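Local coordinates for orotidine 5'-phosphate decarboxylase (Lactobacillus acidophilus, PDB 3TFX), which probably catalyses the decarboxylation of orotidine 5'-monophosphate to uridine 5'-monophosphate, the last step of de novo UMP synthesis, at residues 47-50 with 51-55; 173-176 with 177-181. All blocks are in the same frame, centred on the assembly; numbering follows the deposited sequence.

Contact 1. Residues 47-50 with 51-55; sequences DVIK and KLTQQ
Lys50 and Gln54 meet one turn apart on the surface of helix 46-54, their side chains slanting across each other so that NE2 of Gln54 lies 3.6 Å from CG of Lys50 and close to its CD. The touch is a van der Waals one, between the methylenes of the lysine and the amide end of the glutamine, and beneath it Gln54 N donates to Lys50 O at 3.1 Å. The lysine chain bends at its last torsion (chi4 76°), and its NZ makes a weak hydrogen bond to Lys81 O.

Lys51 is gripped mainly through its backbone: its N reaches Asp47 O at 2.8 Å with an N-H...O angle of 165°, while its CB rests 3.3 Å from the same oxygen. Beyond CG the chain runs extended, out from the preceding turn.

On the buried flank, Leu52 N bonds to Val48 O, and Val48 CG1 approaches Leu52 CD1 only loosely, at 4.5 Å; both side chains also touch Leu19 of helix 16-24. Next to them Thr53 N donates to Ile49 O at 2.9 Å, and CG2 of Thr53 lies 4.2 Å from CG2 of Ile49. With chi1 at 60°, Thr53 OG1 sits between the backbone N and the carbonyl carbon, where it hydrogen-bonds Leu82 O, and CG2 falls beside the backbone N. A valine in its place, with a methyl where the hydroxyl was, is likely to leave Leu82 O without this donor, cutting a polar tie between the helix and the loop that holds Leu82.

Four successive i to i+4 bonds, with Ile49 resting on Leu61 and Leu52 and Thr53 on Ile59 of strand 58-65, mark an amphipathic alpha-helix of the outer layer of a TIM barrel.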
ATOM      1  N   ASP A  47      -0.532   0.765  17.626  1.00 22.27           N
ATOM      2  CA  ASP A  47      -0.164   1.142  19.002  1.00 22.39           C
ATOM      3  C   ASP A  47       1.283   1.597  19.095  1.00 21.71           C
ATOM      4  O   ASP A  47       1.598   2.579  19.773  1.00 21.86           O
ATOM      5  CB  ASP A  47      -0.417  -0.008  19.984  1.00 23.00           C
ATOM      6  CG  ASP A  47      -1.871  -0.435  20.021  1.00 25.14           C
ATOM      7  OD1 ASP A  47      -2.773   0.437  19.977  1.00 27.74           O
ATOM      8  OD2 ASP A  47      -2.112  -1.650  20.099  1.00 28.69           O
ATOM      9  N   VAL A  48       2.156   0.894  18.388  1.00 21.03           N
ATOM     10  CA  VAL A  48       3.574   1.221  18.380  1.00 20.74           C
ATOM     11  C   VAL A  48       3.829   2.596  17.773  1.00 20.54           C
ATOM     12  O   VAL A  48       4.620   3.367  18.311  1.00 20.72           O
ATOM     13  CB  VAL A  48       4.413   0.116  17.708  1.00 20.74           C
ATOM     14  CG1 VAL A  48       5.883   0.548  17.546  1.00 20.19           C
ATOM     15  CG2 VAL A  48       4.311  -1.164  18.549  1.00 20.43           C
ATOM     16  N   ILE A  49       3.130   2.924  16.691  1.00 20.11           N
ATOM     17  CA  ILE A  49       3.267   4.256  16.114  1.00 20.24           C
ATOM     18  C   ILE A  49       2.711   5.345  17.037  1.00 20.35           C
ATOM     19  O   ILE A  49       3.411   6.312  17.334  1.00 20.29           O
ATOM     20  CB  ILE A  49       2.710   4.332  14.691  1.00 20.17           C
ATOM     21  CG1 ILE A  49       3.655   3.560  13.772  1.00 21.09           C
ATOM     22  CG2 ILE A  49       2.580   5.785  14.246  1.00 19.62           C
ATOM     23  CD1 ILE A  49       3.225   3.505  12.360  1.00 23.75           C
ATOM     24  N   LYS A  50       1.489   5.164  17.520  1.00 20.50           N
ATOM     25  CA  LYS A  50       0.901   6.084  18.503  1.00 21.82           C
ATOM     26  C   LYS A  50       1.840   6.334  19.708  1.00 21.59           C
ATOM     27  O   LYS A  50       2.073   7.477  20.092  1.00 21.73           O
ATOM     28  CB  LYS A  50      -0.469   5.567  18.971  1.00 21.81           C
ATOM     29  CG  LYS A  50      -1.475   6.672  19.242  1.00 24.74           C
ATOM     30  CD  LYS A  50      -2.747   6.124  19.905  1.00 28.64           C
ATOM     31  CE  LYS A  50      -3.890   7.149  19.873  1.00 29.70           C
ATOM     32  NZ  LYS A  50      -4.508   7.246  18.513  1.00 31.02           N
ATOM     33  N   LYS A  51       2.384   5.262  20.272  1.00 21.68           N
ATOM     34  CA  LYS A  51       3.353   5.331  21.372  1.00 21.88           C
ATOM     35  C   LYS A  51       4.524   6.249  20.995  1.00 21.42           C
ATOM     36  O   LYS A  51       4.849   7.204  21.717  1.00 21.47           O
ATOM     37  CB  LYS A  51       3.872   3.924  21.666  1.00 22.28           C
ATOM     38  CG  LYS A  51       3.900   3.522  23.136  1.00 25.81           C
ATOM     39  CD  LYS A  51       4.406   2.075  23.302  1.00 28.88           C
ATOM     40  CE  LYS A  51       4.173   1.558  24.727  1.00 31.48           C
ATOM     41  NZ  LYS A  51       4.987   0.330  25.055  1.00 33.12           N
ATOM     42  N   LEU A  52       5.131   5.979  19.843  1.00 20.44           N
ATOM     43  CA  LEU A  52       6.250   6.778  19.350  1.00 19.62           C
ATOM     44  C   LEU A  52       5.953   8.258  19.124  1.00 19.16           C
ATOM     45  O   LEU A  52       6.785   9.104  19.447  1.00 18.66           O
ATOM     46  CB  LEU A  52       6.813   6.185  18.059  1.00 19.75           C
ATOM     47  CG  LEU A  52       7.415   4.792  18.132  1.00 20.36           C
ATOM     48  CD1 LEU A  52       7.960   4.415  16.755  1.00 19.42           C
ATOM     49  CD2 LEU A  52       8.495   4.716  19.218  1.00 20.41           C
ATOM     50  N   THR A  53       4.790   8.587  18.570  1.00 18.59           N
ATOM     51  CA  THR A  53       4.536   9.989  18.226  1.00 19.05           C
ATOM     52  C   THR A  53       4.178  10.803  19.465  1.00 19.58           C
ATOM     53  O   THR A  53       4.443  12.000  19.520  1.00 19.53           O
ATOM     54  CB  THR A  53       3.453  10.148  17.137  1.00 18.90           C
ATOM     55  OG1 THR A  53       2.219   9.589  17.601  1.00 18.55           O
ATOM     56  CG2 THR A  53       3.882   9.437  15.830  1.00 18.64           C
ATOM     57  N   GLN A  54       3.571  10.137  20.446  1.00 20.28           N
ATOM     58  CA  GLN A  54       3.236  10.742  21.735  1.00 21.51           C
ATOM     59  C   GLN A  54       4.490  11.187  22.490  1.00 21.25           C
ATOM     60  O   GLN A  54       4.487  12.229  23.134  1.00 21.10           O
ATOM     61  CB  GLN A  54       2.414   9.772  22.595  1.00 21.87           C
ATOM     62  CG  GLN A  54       0.925   9.712  22.195  1.00 25.44           C
ATOM     63  CD  GLN A  54       0.134   8.603  22.909  1.00 28.47           C
ATOM     64  OE1 GLN A  54       0.596   8.022  23.903  1.00 30.80           O
ATOM     65  NE2 GLN A  54      -1.069   8.315  22.404  1.00 28.56           N
ATOM     66  N   GLN A  55       5.549  10.385  22.385  1.00 21.08           N
ATOM     67  CA  GLN A  55       6.889  10.747  22.856  1.00 20.94           C
ATOM     68  C   GLN A  55       7.534  11.899  22.088  1.00 20.34           C
ATOM     69  O   GLN A  55       8.565  12.423  22.520  1.00 20.69           O
ATOM     70  CB  GLN A  55       7.824   9.549  22.746  1.00 21.03           C
ATOM     71  CG  GLN A  55       7.546   8.423  23.705  1.00 22.55           C
ATOM     72  CD  GLN A  55       8.524   7.287  23.505  1.00 26.41           C
ATOM     73  OE1 GLN A  55       9.745   7.496  23.501  1.00 28.73           O
ATOM     74  NE2 GLN A  55       8.003   6.077  23.324  1.00 27.61           N
TER

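Contact 2. Residues 173-176 with 177-181; sequences ENIG and DDFLY
Tyr181 reaches back five residues to Gly176, where its OH donates a 2.6 Å hydrogen bond to Gly176 O, closing the turn between helix 168-175 and strand 180-183 in a beta-alpha-beta unit of the TIM barrel. The C=O...donor angle of 139°, with the donor in the carbonyl plane, shows that a lone pair is used, and Gly176 O lies at the edge of the tyrosine ring. Gly176 is the first residue to leave the helix, at a phi of 93°; a CB there would press on Ile175 O and clash with Asp177 N, so the backbone path depends on glycine.

The chain then bends through an inverse gamma turn centred on Asp178, with a weak bond from Phe179 N to Asp177 O, and Asp177 OD1 is held by His172 NE2. Ile175 turns CG2 anti to its own nitrogen and over one face of Phe179, 3.9 Å from the ring centroid and 26° off the normal, a CH-pi contact; Lys154 of helix 142-155 touches both residues. The same methyl also meets the phenol, with Ile175 CG2 lying 3.6 Å from Tyr181 OH.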
ATOM      1  N   GLU A 173      11.726  22.702 -11.623  1.00 20.82           N
ATOM      2  CA  GLU A 173      11.526  23.533 -12.826  1.00 22.21           C
ATOM      3  C   GLU A 173      10.063  23.618 -13.230  1.00 21.38           C
ATOM      4  O   GLU A 173       9.585  24.677 -13.620  1.00 21.27           O
ATOM      5  CB  GLU A 173      12.295  22.950 -14.032  1.00 22.89           C
ATOM      6  CG  GLU A 173      13.687  23.511 -14.293  1.00 28.20           C
ATOM      7  CD  GLU A 173      13.679  24.825 -15.096  1.00 34.21           C
ATOM      8  OE1 GLU A 173      14.717  25.145 -15.722  1.00 38.11           O
ATOM      9  OE2 GLU A 173      12.663  25.557 -15.090  1.00 35.43           O
ATOM     10  N   ASN A 174       9.372  22.481 -13.165  1.00 20.19           N
ATOM     11  CA  ASN A 174       7.962  22.393 -13.548  1.00 19.66           C
ATOM     12  C   ASN A 174       6.940  22.666 -12.434  1.00 18.59           C
ATOM     13  O   ASN A 174       5.862  23.199 -12.696  1.00 18.57           O
ATOM     14  CB  ASN A 174       7.700  21.032 -14.192  1.00 19.91           C
ATOM     15  CG  ASN A 174       8.394  20.892 -15.539  1.00 20.77           C
ATOM     16  OD1 ASN A 174       7.835  21.264 -16.561  1.00 20.69           O
ATOM     17  ND2 ASN A 174       9.622  20.372 -15.539  1.00 20.29           N
ATOM     18  N   ILE A 175       7.275  22.309 -11.199  1.00 17.30           N
ATOM     19  CA  ILE A 175       6.294  22.347 -10.106  1.00 16.70           C
ATOM     20  C   ILE A 175       6.499  23.498  -9.106  1.00 16.04           C
ATOM     21  O   ILE A 175       5.535  24.011  -8.554  1.00 15.94           O
ATOM     22  CB  ILE A 175       6.187  20.975  -9.393  1.00 16.68           C
ATOM     23  CG1 ILE A 175       5.617  19.931 -10.372  1.00 17.74           C
ATOM     24  CG2 ILE A 175       5.313  21.082  -8.126  1.00 15.98           C
ATOM     25  CD1 ILE A 175       5.816  18.483  -9.972  1.00 18.66           C
ATOM     26  N   GLY A 176       7.744  23.896  -8.871  1.00 15.28           N
ATOM     27  CA  GLY A 176       8.016  25.074  -8.040  1.00 15.41           C
ATOM     28  C   GLY A 176       8.260  24.781  -6.571  1.00 15.11           C
ATOM     29  O   GLY A 176       8.458  23.630  -6.183  1.00 14.58           O
ATOM     30  N   ASP A 177       8.218  25.836  -5.760  1.00 15.33           N
ATOM     31  CA  ASP A 177       8.678  25.799  -4.364  1.00 15.56           C
ATOM     32  C   ASP A 177       7.613  25.413  -3.322  1.00 15.33           C
ATOM     33  O   ASP A 177       7.949  25.079  -2.175  1.00 15.08           O
ATOM     34  CB  ASP A 177       9.323  27.146  -3.994  1.00 16.11           C
ATOM     35  CG  ASP A 177      10.621  27.412  -4.757  1.00 17.46           C
ATOM     36  OD1 ASP A 177      11.373  26.451  -4.979  1.00 19.54           O
ATOM     37  OD2 ASP A 177      10.888  28.576  -5.141  1.00 17.27           O
ATOM     38  N   ASP A 178       6.342  25.450  -3.712  1.00 14.79           N
ATOM     39  CA  ASP A 178       5.248  25.093  -2.800  1.00 14.44           C
ATOM     40  C   ASP A 178       4.969  23.576  -2.880  1.00 13.41           C
ATOM     41  O   ASP A 178       3.903  23.132  -3.305  1.00 12.44           O
ATOM     42  CB  ASP A 178       4.001  25.951  -3.084  1.00 14.35           C
ATOM     43  CG  ASP A 178       2.897  25.763  -2.045  1.00 17.04           C
ATOM     44  OD1 ASP A 178       1.722  25.941  -2.419  1.00 20.15           O
ATOM     45  OD2 ASP A 178       3.181  25.413  -0.871  1.00 17.62           O
ATOM     46  N   PHE A 179       5.962  22.796  -2.458  1.00 12.88           N
ATOM     47  CA  PHE A 179       6.025  21.359  -2.711  1.00 11.73           C
ATOM     48  C   PHE A 179       7.268  20.797  -2.033  1.00 11.49           C
ATOM     49  O   PHE A 179       8.287  21.494  -1.897  1.00 11.72           O
ATOM     50  CB  PHE A 179       6.112  21.091  -4.213  1.00 11.12           C
ATOM     51  CG  PHE A 179       5.432  19.813  -4.662  1.00 10.15           C
ATOM     52  CD1 PHE A 179       4.099  19.562  -4.348  1.00  9.71           C
ATOM     53  CD2 PHE A 179       6.124  18.880  -5.441  1.00  9.29           C
ATOM     54  CE1 PHE A 179       3.459  18.391  -4.787  1.00  8.86           C
ATOM     55  CE2 PHE A 179       5.498  17.708  -5.887  1.00 10.02           C
ATOM     56  CZ  PHE A 179       4.154  17.472  -5.571  1.00  9.94           C
ATOM     57  N   LEU A 180       7.179  19.544  -1.605  1.00 10.58           N
ATOM     58  CA  LEU A 180       8.294  18.872  -0.940  1.00 10.09           C
ATOM     59  C   LEU A 180       8.943  17.861  -1.864  1.00  9.68           C
ATOM     60  O   LEU A 180       8.285  16.955  -2.363  1.00  9.73           O
ATOM     61  CB  LEU A 180       7.815  18.190   0.346  1.00  9.88           C
ATOM     62  CG  LEU A 180       7.286  19.134   1.437  1.00 11.18           C
ATOM     63  CD1 LEU A 180       6.574  18.343   2.507  1.00 10.04           C
ATOM     64  CD2 LEU A 180       8.401  20.054   2.058  1.00  8.75           C
ATOM     65  N   TYR A 181      10.240  18.013  -2.095  1.00  9.22           N
ATOM     66  CA  TYR A 181      10.980  17.014  -2.860  1.00  9.19           C
ATOM     67  C   TYR A 181      11.760  16.161  -1.867  1.00  9.07           C
ATOM     68  O   TYR A 181      12.765  16.609  -1.310  1.00  8.63           O
ATOM     69  CB  TYR A 181      11.866  17.695  -3.917  1.00  9.81           C
ATOM     70  CG  TYR A 181      11.065  18.646  -4.791  1.00  8.43           C
ATOM     71  CD1 TYR A 181      10.396  18.177  -5.916  1.00  9.50           C
ATOM     72  CD2 TYR A 181      10.944  19.994  -4.467  1.00 10.14           C
ATOM     73  CE1 TYR A 181       9.638  19.034  -6.725  1.00 10.40           C
ATOM     74  CE2 TYR A 181      10.187  20.871  -5.277  1.00 11.06           C
ATOM     75  CZ  TYR A 181       9.532  20.372  -6.393  1.00 10.13           C
ATOM     76  OH  TYR A 181       8.771  21.201  -7.183  1.00 10.09           O
TER

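Contact 1 comes first along the chain and contact 2 well after it, and they lie on opposite sides of the chain's centre, with their own centres about 31 Å apart and their nearest atoms about 16 Å apart. Both belong to the same closed barrel of eight parallel strands. Contact 1 lies within one outer helix, 46-54, just before strand 58-65, the third in barrel order; contact 2 spans the return from helix 168-175 into strand 180-183, the seventh. They are thus separate local elements of one (beta/alpha)8 fold: contact 1 shapes a helix of the outer layer and contact 2 the turn that brings the chain back into the barrel. Contact 2 lies away from the predicted substrate-binding residues.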